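Coiled-coil quantitatively-enriched protein 1 (Schizosaccharomyces pombe, PDB 7CUJ) links telomeres to the meiotic centrosome for bouquet formation and is required for telomere length regulation and chromosome segregation. Local coordinates at residues L124-Q129 with I162-S167; Y189-Y194 with S216-I221. One frame throughout, in Å; residues are numbered along the deposited sequence.

Interaction 1: residues L124-Q129 with I162-S167; sequences LFISNQ and IWICVS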
loop_
_atom_site.group_PDB
_atom_site.type_symbol
_atom_site.label_atom_id
_atom_site.label_comp_id
_atom_site.label_asym_id
_atom_site.label_seq_id
_atom_site.Cartn_x
_atom_site.Cartn_y
_atom_site.Cartn_z
ATOM N N LEU A 124 5.475 -10.355 -37.545
ATOM C CA LEU A 124 4.853 -10.143 -36.249
ATOM C C LEU A 124 5.925 -9.798 -35.217
ATOM O O LEU A 124 6.905 -10.523 -35.060
ATOM C CB LEU A 124 4.048 -11.384 -35.843
ATOM C CG LEU A 124 3.286 -11.271 -34.522
ATOM C CD1 LEU A 124 1.895 -11.870 -34.638
ATOM C CD2 LEU A 124 4.057 -11.916 -33.378
ATOM N N PHE A 125 5.716 -8.678 -34.516
ATOM C CA PHE A 125 6.603 -8.252 -33.446
ATOM C C PHE A 125 5.966 -8.569 -32.097
ATOM O O PHE A 125 4.776 -8.337 -31.891
ATOM C CB PHE A 125 6.943 -6.766 -33.584
ATOM C CG PHE A 125 7.973 -6.466 -34.642
ATOM C CD1 PHE A 125 7.602 -6.303 -35.968
ATOM C CD2 PHE A 125 9.316 -6.356 -34.315
ATOM C CE1 PHE A 125 8.552 -6.035 -36.944
ATOM C CE2 PHE A 125 10.265 -6.080 -35.288
ATOM C CZ PHE A 125 9.882 -5.923 -36.602
ATOM N N ILE A 126 6.785 -9.106 -31.184
ATOM C CA ILE A 126 6.343 -9.484 -29.852
ATOM C C ILE A 126 7.494 -9.228 -28.881
ATOM O O ILE A 126 8.643 -9.536 -29.188
ATOM C CB ILE A 126 5.845 -10.948 -29.837
ATOM C CG1 ILE A 126 5.170 -11.325 -28.515
ATOM C CG2 ILE A 126 6.954 -11.921 -30.212
ATOM C CD1 ILE A 126 4.370 -12.609 -28.582
ATOM N N SER A 127 7.178 -8.650 -27.717
ATOM C CA SER A 127 8.204 -8.157 -26.810
ATOM C C SER A 127 8.457 -9.150 -25.676
ATOM O O SER A 127 8.550 -8.757 -24.516
ATOM C CB SER A 127 7.854 -6.782 -26.288
ATOM O OG SER A 127 6.667 -6.826 -25.513
ATOM N N ASN A 128 8.593 -10.432 -26.032
ATOM C CA ASN A 128 8.787 -11.503 -25.067
ATOM C C ASN A 128 9.318 -12.743 -25.781
ATOM O O ASN A 128 8.690 -13.238 -26.716
ATOM C CB ASN A 128 7.493 -11.822 -24.314
ATOM C CG ASN A 128 7.732 -12.720 -23.119
ATOM O OD1 ASN A 128 7.648 -13.940 -23.229
ATOM N ND2 ASN A 128 8.060 -12.127 -21.983
ATOM N N GLN A 129 10.470 -13.246 -25.318
ATOM C CA GLN A 129 11.156 -14.349 -25.974
ATOM C C GLN A 129 10.344 -15.634 -25.833
ATOM O O GLN A 129 10.125 -16.334 -26.816
ATOM C CB GLN A 129 12.579 -14.509 -25.436
ATOM C CG GLN A 129 13.385 -15.593 -26.143
ATOM C CD GLN A 129 13.585 -15.308 -27.614
ATOM O OE1 GLN A 129 14.226 -14.330 -27.995
ATOM N NE2 GLN A 129 13.038 -16.170 -28.456
ATOM N N ILE A 162 4.483 -16.331 -42.108
ATOM C CA ILE A 162 4.616 -15.322 -41.060
ATOM C C ILE A 162 5.951 -15.480 -40.324
ATOM O O ILE A 162 6.261 -16.555 -39.816
ATOM C CB ILE A 162 3.401 -15.323 -40.099
ATOM C CG1 ILE A 162 3.542 -14.282 -38.985
ATOM C CG2 ILE A 162 3.117 -16.711 -39.540
ATOM C CD1 ILE A 162 2.233 -13.885 -38.329
ATOM N N TRP A 163 6.737 -14.392 -40.282
ATOM C CA TRP A 163 7.885 -14.264 -39.395
ATOM C C TRP A 163 7.401 -13.865 -38.000
ATOM O O TRP A 163 6.532 -13.002 -37.875
ATOM C CB TRP A 163 8.871 -13.211 -39.924
ATOM C CG TRP A 163 9.708 -13.608 -41.104
ATOM C CD1 TRP A 163 9.596 -13.125 -42.376
ATOM C CD2 TRP A 163 10.817 -14.528 -41.123
ATOM N NE1 TRP A 163 10.542 -13.689 -43.187
ATOM C CE2 TRP A 163 11.306 -14.554 -42.449
ATOM C CE3 TRP A 163 11.438 -15.337 -40.163
ATOM C CZ2 TRP A 163 12.380 -15.357 -42.833
ATOM C CZ3 TRP A 163 12.499 -16.130 -40.544
ATOM C CH2 TRP A 163 12.964 -16.139 -41.862
ATOM N N ILE A 164 7.975 -14.490 -36.961
ATOM C CA ILE A 164 7.756 -14.089 -35.576
ATOM C C ILE A 164 9.038 -13.444 -35.056
ATOM O O ILE A 164 10.050 -14.124 -34.890
ATOM C CB ILE A 164 7.333 -15.280 -34.688
ATOM C CG1 ILE A 164 6.117 -16.031 -35.236
ATOM C CG2 ILE A 164 7.129 -14.842 -33.242
ATOM C CD1 ILE A 164 4.878 -15.181 -35.416
ATOM N N CYS A 165 8.974 -12.138 -34.771
ATOM C CA CYS A 165 10.156 -11.369 -34.415
ATOM C C CYS A 165 10.062 -10.867 -32.975
ATOM O O CYS A 165 9.059 -10.282 -32.570
ATOM C CB CYS A 165 10.342 -10.189 -35.361
ATOM S SG CYS A 165 11.969 -9.404 -35.218
ATOM N N VAL A 166 11.132 -11.107 -32.211
ATOM C CA VAL A 166 11.295 -10.549 -30.881
ATOM C C VAL A 166 11.708 -9.088 -31.040
ATOM O O VAL A 166 12.625 -8.786 -31.799
ATOM C CB VAL A 166 12.319 -11.363 -30.064
ATOM C CG1 VAL A 166 12.831 -10.605 -28.850
ATOM C CG2 VAL A 166 11.757 -12.714 -29.649
ATOM N N SER A 167 11.021 -8.194 -30.317
ATOM C CA SER A 167 11.148 -6.755 -30.507
ATOM C C SER A 167 12.577 -6.280 -30.247
ATOM O O SER A 167 12.979 -5.231 -30.746
ATOM C CB SER A 167 10.139 -5.997 -29.678
ATOM O OG SER A 167 10.448 -6.078 -28.295
#
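Phe125 and Cys165 face each other on neighbouring parallel strands, and their side chains rise on the same side of the sheet. Cys165 lays CB over one face of the Phe125 ring, 4.2 Å from the ring centroid, a CH-pi contact. With chi1 -167° Cys165 SG turns away from the backbone N and approaches the ring obliquely, 3.7 Å from Phe125 CE2. On the other side of the sheet Leu124 and Ile164 lie alongside each other, Leu124 CB 3.9 Å from Ile164 CD1. Backbone bonds bind the strands: Leu124 N to Trp163 O (2.9 Å), Cys165 N to Leu124 O, Ile126 N to Cys165 O, and lastly Ser167 N to Ile126 O, where the donor sits above the carbonyl plane.

The solvent side is the edge where the exposed Gln129 bends its chain across the partly exposed Val166, Gln129 OE1 3.4 Å from Val166 CG2, while Gln129 NE2 bonds Asn133. Asn128 OD1 caps helix 129-141 by accepting from Leu131 N.

Strand 121-126 runs between 162-166 and 184-188. Helices 129-141 and 102-112 pack on the Leu124, Ile126 and Ile164 face; Phe125, on the opposite face, meets Phe188 of strand 184-188 and Val197 of helix 191-200.

Interaction 2: residues Y189-Y194 with S216-I221; sequences YDIEAY and SIEHAI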
loop_
_atom_site.group_PDB
_atom_site.type_symbol
_atom_site.label_atom_id
_atom_site.label_comp_id
_atom_site.label_asym_id
_atom_site.label_seq_id
_atom_site.Cartn_x
_atom_site.Cartn_y
_atom_site.Cartn_z
ATOM N N TYR A 189 2.085 -7.762 -31.890
ATOM C CA TYR A 189 1.381 -8.599 -30.931
ATOM C C TYR A 189 0.976 -7.760 -29.719
ATOM O O TYR A 189 -0.083 -7.983 -29.139
ATOM C CB TYR A 189 2.216 -9.823 -30.542
ATOM C CG TYR A 189 1.548 -10.732 -29.540
ATOM C CD1 TYR A 189 0.743 -11.783 -29.956
ATOM C CD2 TYR A 189 1.704 -10.536 -28.175
ATOM C CE1 TYR A 189 0.118 -12.619 -29.043
ATOM C CE2 TYR A 189 1.089 -11.363 -27.249
ATOM C CZ TYR A 189 0.292 -12.407 -27.685
ATOM O OH TYR A 189 -0.317 -13.227 -26.782
ATOM N N ASP A 190 1.826 -6.791 -29.361
ATOM C CA ASP A 190 1.645 -6.003 -28.152
ATOM C C ASP A 190 2.180 -4.588 -28.362
ATOM O O ASP A 190 3.035 -4.361 -29.218
ATOM C CB ASP A 190 2.285 -6.687 -26.938
ATOM C CG ASP A 190 3.778 -6.914 -27.093
ATOM O OD1 ASP A 190 4.543 -5.932 -26.962
ATOM O OD2 ASP A 190 4.165 -8.069 -27.362
ATOM N N ILE A 191 1.667 -3.656 -27.549
ATOM C CA ILE A 191 1.957 -2.237 -27.664
ATOM C C ILE A 191 3.388 -1.956 -27.213
ATOM O O ILE A 191 4.033 -1.067 -27.762
ATOM C CB ILE A 191 0.907 -1.399 -26.902
ATOM C CG1 ILE A 191 -0.387 -1.246 -27.709
ATOM C CG2 ILE A 191 1.458 -0.049 -26.463
ATOM C CD1 ILE A 191 -0.221 -0.531 -29.038
ATOM N N GLU A 192 3.877 -2.716 -26.222
ATOM C CA GLU A 192 5.257 -2.588 -25.776
ATOM C C GLU A 192 6.194 -2.722 -26.978
ATOM O O GLU A 192 7.118 -1.926 -27.135
ATOM C CB GLU A 192 5.582 -3.602 -24.676
ATOM C CG GLU A 192 6.942 -3.377 -24.030
ATOM C CD GLU A 192 7.350 -4.367 -22.949
ATOM O OE1 GLU A 192 6.495 -4.719 -22.108
ATOM O OE2 GLU A 192 8.528 -4.786 -22.947
ATOM N N ALA A 193 5.930 -3.724 -27.828
ATOM C CA ALA A 193 6.714 -3.958 -29.032
ATOM C C ALA A 193 6.577 -2.777 -29.988
ATOM O O ALA A 193 7.549 -2.391 -30.630
ATOM C CB ALA A 193 6.301 -5.253 -29.691
ATOM N N TYR A 194 5.368 -2.205 -30.067
ATOM C CA TYR A 194 5.141 -1.036 -30.902
ATOM C C TYR A 194 5.968 0.139 -30.387
ATOM O O TYR A 194 6.711 0.747 -31.153
ATOM C CB TYR A 194 3.653 -0.700 -31.019
ATOM C CG TYR A 194 3.371 0.443 -31.960
ATOM C CD1 TYR A 194 3.274 0.235 -33.328
ATOM C CD2 TYR A 194 3.227 1.739 -31.489
ATOM C CE1 TYR A 194 3.030 1.284 -34.201
ATOM C CE2 TYR A 194 2.982 2.799 -32.347
ATOM C CZ TYR A 194 2.885 2.570 -33.708
ATOM O OH TYR A 194 2.644 3.607 -34.563
ATOM N N SER A 216 -7.189 -2.641 -21.456
ATOM C CA SER A 216 -5.860 -2.878 -20.913
ATOM C C SER A 216 -5.045 -1.587 -20.950
ATOM O O SER A 216 -5.550 -0.551 -21.380
ATOM C CB SER A 216 -5.169 -3.994 -21.660
ATOM O OG SER A 216 -4.784 -3.574 -22.961
ATOM N N ILE A 217 -3.781 -1.670 -20.506
ATOM C CA ILE A 217 -2.839 -0.562 -20.582
ATOM C C ILE A 217 -2.552 -0.217 -22.042
ATOM O O ILE A 217 -2.193 0.918 -22.345
ATOM C CB ILE A 217 -1.538 -0.851 -19.802
ATOM C CG1 ILE A 217 -0.678 0.412 -19.692
ATOM C CG2 ILE A 217 -0.767 -2.009 -20.422
ATOM C CD1 ILE A 217 0.376 0.362 -18.618
ATOM N N GLU A 218 -2.700 -1.211 -22.925
ATOM C CA GLU A 218 -2.465 -1.043 -24.350
ATOM C C GLU A 218 -3.482 -0.049 -24.903
ATOM O O GLU A 218 -3.126 0.857 -25.653
ATOM C CB GLU A 218 -2.585 -2.383 -25.079
ATOM C CG GLU A 218 -1.631 -3.457 -24.589
ATOM C CD GLU A 218 -1.555 -4.671 -25.504
ATOM O OE1 GLU A 218 -2.617 -5.263 -25.805
ATOM O OE2 GLU A 218 -0.436 -5.016 -25.923
ATOM N N HIS A 219 -4.748 -0.230 -24.508
ATOM C CA HIS A 219 -5.836 0.665 -24.866
ATOM C C HIS A 219 -5.549 2.078 -24.360
ATOM O O HIS A 219 -5.757 3.047 -25.088
ATOM C CB HIS A 219 -7.160 0.119 -24.313
ATOM C CG HIS A 219 -8.376 0.727 -24.924
ATOM N ND1 HIS A 219 -9.636 0.192 -24.733
ATOM C CD2 HIS A 219 -8.537 1.804 -25.722
ATOM C CE1 HIS A 219 -10.524 0.921 -25.378
ATOM N NE2 HIS A 219 -9.873 1.914 -25.994
ATOM N N ALA A 220 -5.059 2.176 -23.116
ATOM C CA ALA A 220 -4.787 3.453 -22.474
ATOM C C ALA A 220 -3.639 4.179 -23.176
ATOM O O ALA A 220 -3.732 5.377 -23.437
ATOM C CB ALA A 220 -4.508 3.251 -21.003
ATOM N N ILE A 221 -2.564 3.444 -23.479
ATOM C CA ILE A 221 -1.429 4.000 -24.201
ATOM C C ILE A 221 -1.901 4.536 -25.556
ATOM O O ILE A 221 -1.469 5.607 -25.982
ATOM C CB ILE A 221 -0.290 2.966 -24.325
ATOM C CG1 ILE A 221 0.407 2.749 -22.976
ATOM C CG2 ILE A 221 0.702 3.369 -25.409
ATOM C CD1 ILE A 221 1.188 1.459 -22.873
HETATM O O HOH W 1 2.070 -4.453 -24.525
#
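Glu218 reaches from the first turn of helix 217-223 to the start of helix 191-200, where Glu218 OE2 accepts a hydrogen bond from Ile191 N at 3.0 Å. The side chain leaves beside its own backbone N (chi1 -59°) and then runs extended, which carries the carboxylate to the first turn of helix 191-200. The amide meets OE2 from above the carboxylate plane, 39° out of it. Water 1 donates to OE2 and accepts from Glu192 N, so one carboxylate oxygen serves two consecutive amides of the helix start, one directly and one through the water. The other oxygen, OE1, is held by a salt bridge to Lys103 and by His213 N, which fixes the rotation of the group and probably favours its charged form.

Ile191 crosses the aliphatic part of Glu218 at a slant. Its CG1 lies anti to the carbonyl carbon and its CG2 anti to the backbone N, which sends the two branches to different partners: Ile191 CG1 is 3.6 Å from Glu218 CB, while the Ile191 and Ile221 side chains run past each other in opposite directions, with Ile191 CG2 3.7 Å from Ile221 CG2. All the touching residues are buried, so the polar bonds lie beside an apolar patch.

Both helices begin with a side-chain N-cap. Asp190, its CG between the backbone N and the carbonyl carbon (chi1 60°), accepts through OD1 from Ala193 N, and Ser216 OG accepts from Glu218 N. Each helix follows a parallel strand, 184-188 or 208-213, and the contact joins their capped N-termini beyond the C-terminal ends of those strands, an arrangement typical of a parallel alpha/beta sheet.

In the fold
Interactions 1 and 2 belong to an alpha/beta domain that is one part of the full-length protein. They lie in series along the chain, their centres about 14 Å apart, and meet where strand 121-126 runs beside strand 184-188. Phe125 O lies 2.8 Å from Tyr189 N, a probable hydrogen bond that carries the sheet pairing of interaction 1 on to the residue opening interaction 2. A second probable bond, Ser127 OG to Asp190 OD1 at 2.7 Å, ties the turn after one strand to the N-cap of helix 191-200. Packing fills in beside them, with Ile126 CD1 3.4 Å from Tyr189 CD2. Lys65 touches both regions, bonding Ser127 O and forming a salt bridge with Glu192.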